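Local structure of dual specificity protein phosphatase 8 (Homo sapiens, 4JMK) at residues I29-N34 and I71-K76. The protein probably removes phosphate from phosphotyrosine, phosphoserine and phosphothreonine of proteins and so negatively regulates mitogen-activated protein kinases. The protein carries 1 engineered substitution. Sequence-based numbering, arbitrary orientation.
Sequences ISYVLN and IEFIDK
Helix 67-79 is the helix of a beta-alpha-beta crossover from strand 50-52 to the parallel strand 83-87 in this dual specificity phosphatase catalytic domain. Through F73 it packs on Y31 and L33 of strand 29-34, which lies between those two strands. The helix runs antiparallel to strand 29-34, and the segment axes approach to 9.4 Å. With chi1 at -177°, the F73 side chain extends away from its own N and reaches the strand between Y31 and L33. The two aromatic rings form an offset edge-to-face pair. Y31 turns its edge to the face of F73, with planes at 60°. Y31 CD2 comes to 3.7 Å from F73 CZ. The far end of the F73 ring also reaches the strand backbone, where F73 CE2 is 3.4 Å from V32 O. L33 CB lies 3.9 Å from F73 CE2, and L33 CD1 touches F73 CD2. The other methyl, L33 CD2, meets I74 CG1 at 4.2 Å. M51 touches both L33 and F73. I98 of helix 94-107 touches L33, whose side chain is about 9 Å from that of S88, the engineered residue at the predicted phosphocysteine position. Helix and strand are thus joined by apolar and aromatic contacts, without direct hydrogen bonds. The backbone of Y31 and L33 bonds I85 and H87 of strand 83-87, and that of V32 bonds R49 and M51.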
loop_
_atom_site.group_PDB
_atom_site.type_symbol
_atom_site.label_atom_id
_atom_site.label_comp_id
_atom_site.label_asym_id
_atom_site.label_seq_id
_atom_site.Cartn_x
_atom_site.Cartn_y
_atom_site.Cartn_z
ATOM N N ILE A 29 -12.846 -2.265 -9.215
ATOM C CA ILE A 29 -12.140 -2.377 -7.928
ATOM C C ILE A 29 -13.086 -2.726 -6.779
ATOM O O ILE A 29 -14.015 -1.961 -6.461
ATOM C CB ILE A 29 -11.367 -1.077 -7.609
ATOM C CG1 ILE A 29 -10.388 -0.784 -8.746
ATOM C CG2 ILE A 29 -10.605 -1.210 -6.270
ATOM C CD1 ILE A 29 -9.716 0.578 -8.632
ATOM N N SER A 30 -12.844 -3.875 -6.143
ATOM C CA SER A 30 -13.736 -4.386 -5.100
ATOM C C SER A 30 -13.072 -4.497 -3.725
ATOM O O SER A 30 -13.766 -4.627 -2.717
ATOM C CB SER A 30 -14.339 -5.742 -5.511
ATOM O OG SER A 30 -13.362 -6.788 -5.517
ATOM N N TYR A 31 -11.738 -4.437 -3.684
ATOM C CA TYR A 31 -10.988 -4.460 -2.420
ATOM C C TYR A 31 -10.384 -3.090 -2.121
ATOM O O TYR A 31 -9.879 -2.422 -3.031
ATOM C CB TYR A 31 -9.820 -5.444 -2.513
ATOM C CG TYR A 31 -10.176 -6.898 -2.318
ATOM C CD1 TYR A 31 -10.844 -7.610 -3.301
ATOM C CD2 TYR A 31 -9.806 -7.565 -1.161
ATOM C CE1 TYR A 31 -11.141 -8.946 -3.130
ATOM C CE2 TYR A 31 -10.099 -8.898 -0.979
ATOM C CZ TYR A 31 -10.766 -9.580 -1.964
ATOM O OH TYR A 31 -11.060 -10.909 -1.783
ATOM N N VAL A 32 -10.397 -2.710 -0.848
ATOM C CA VAL A 32 -9.861 -1.414 -0.406
ATOM C C VAL A 32 -8.997 -1.546 0.844
ATOM O O VAL A 32 -9.437 -2.093 1.873
ATOM C CB VAL A 32 -10.981 -0.400 -0.096
ATOM C CG1 VAL A 32 -10.383 0.885 0.554
ATOM C CG2 VAL A 32 -11.747 -0.039 -1.374
ATOM N N LEU A 33 -7.768 -1.040 0.748
ATOM C CA LEU A 33 -6.877 -0.914 1.897
ATOM C C LEU A 33 -6.755 0.570 2.217
ATOM O O LEU A 33 -6.184 1.337 1.444
ATOM C CB LEU A 33 -5.500 -1.513 1.581
ATOM C CG LEU A 33 -4.481 -1.609 2.715
ATOM C CD1 LEU A 33 -5.070 -2.248 3.914
ATOM C CD2 LEU A 33 -3.251 -2.415 2.252
ATOM N N ASN A 34 -7.312 0.958 3.356
ATOM C CA ASN A 34 -7.469 2.355 3.750
ATOM C C ASN A 34 -6.446 2.659 4.830
ATOM O O ASN A 34 -6.590 2.204 5.976
ATOM C CB ASN A 34 -8.890 2.514 4.292
ATOM C CG ASN A 34 -9.205 3.919 4.767
ATOM O OD1 ASN A 34 -8.322 4.690 5.140
ATOM N ND2 ASN A 34 -10.493 4.238 4.803
ATOM N N ILE A 71 0.350 -6.396 3.294
ATOM C CA ILE A 71 0.793 -7.223 2.179
ATOM C C ILE A 71 -0.061 -8.494 2.024
ATOM O O ILE A 71 -0.444 -8.859 0.908
ATOM C CB ILE A 71 2.304 -7.515 2.324
ATOM C CG1 ILE A 71 3.083 -6.213 2.109
ATOM C CG2 ILE A 71 2.783 -8.597 1.356
ATOM C CD1 ILE A 71 4.578 -6.316 2.447
ATOM N N GLU A 72 -0.361 -9.159 3.133
ATOM C CA GLU A 72 -1.262 -10.314 3.134
ATOM C C GLU A 72 -2.637 -9.973 2.516
ATOM O O GLU A 72 -3.180 -10.737 1.708
ATOM C CB GLU A 72 -1.427 -10.809 4.580
ATOM C CG GLU A 72 -2.375 -11.982 4.769
ATOM C CD GLU A 72 -2.740 -12.211 6.239
ATOM O OE1 GLU A 72 -2.290 -13.224 6.818
ATOM O OE2 GLU A 72 -3.486 -11.385 6.813
ATOM N N PHE A 73 -3.189 -8.822 2.894
ATOM C CA PHE A 73 -4.466 -8.363 2.349
ATOM C C PHE A 73 -4.391 -8.192 0.833
ATOM O O PHE A 73 -5.295 -8.624 0.096
ATOM C CB PHE A 73 -4.867 -7.040 3.016
ATOM C CG PHE A 73 -6.214 -6.500 2.566
ATOM C CD1 PHE A 73 -7.402 -7.098 2.990
ATOM C CD2 PHE A 73 -6.285 -5.389 1.736
ATOM C CE1 PHE A 73 -8.644 -6.596 2.582
ATOM C CE2 PHE A 73 -7.515 -4.881 1.316
ATOM C CZ PHE A 73 -8.707 -5.484 1.750
ATOM N N ILE A 74 -3.331 -7.539 0.363
ATOM C CA ILE A 74 -3.156 -7.329 -1.073
ATOM C C ILE A 74 -3.035 -8.672 -1.782
ATOM O O ILE A 74 -3.616 -8.860 -2.861
ATOM C CB ILE A 74 -1.928 -6.427 -1.380
ATOM C CG1 ILE A 74 -2.189 -4.997 -0.876
ATOM C CG2 ILE A 74 -1.590 -6.434 -2.891
ATOM C CD1 ILE A 74 -0.935 -4.145 -0.787
ATOM N N ASP A 75 -2.318 -9.618 -1.177
ATOM C CA ASP A 75 -2.226 -10.956 -1.776
ATOM C C ASP A 75 -3.544 -11.746 -1.729
ATOM O O ASP A 75 -3.774 -12.627 -2.567
ATOM C CB ASP A 75 -1.075 -11.749 -1.149
ATOM C CG ASP A 75 0.282 -11.268 -1.637
ATOM O OD1 ASP A 75 0.370 -10.849 -2.816
ATOM O OD2 ASP A 75 1.254 -11.310 -0.851
ATOM N N LYS A 76 -4.415 -11.446 -0.768
ATOM C CA LYS A 76 -5.730 -12.093 -0.774
ATOM C C LYS A 76 -6.514 -11.680 -2.017
ATOM O O LYS A 76 -7.182 -12.509 -2.641
ATOM C CB LYS A 76 -6.538 -11.756 0.475
ATOM C CG LYS A 76 -6.035 -12.407 1.742
ATOM C CD LYS A 76 -7.011 -12.123 2.893
ATOM C CE LYS A 76 -6.486 -12.604 4.239
ATOM N NZ LYS A 76 -7.385 -12.173 5.369
#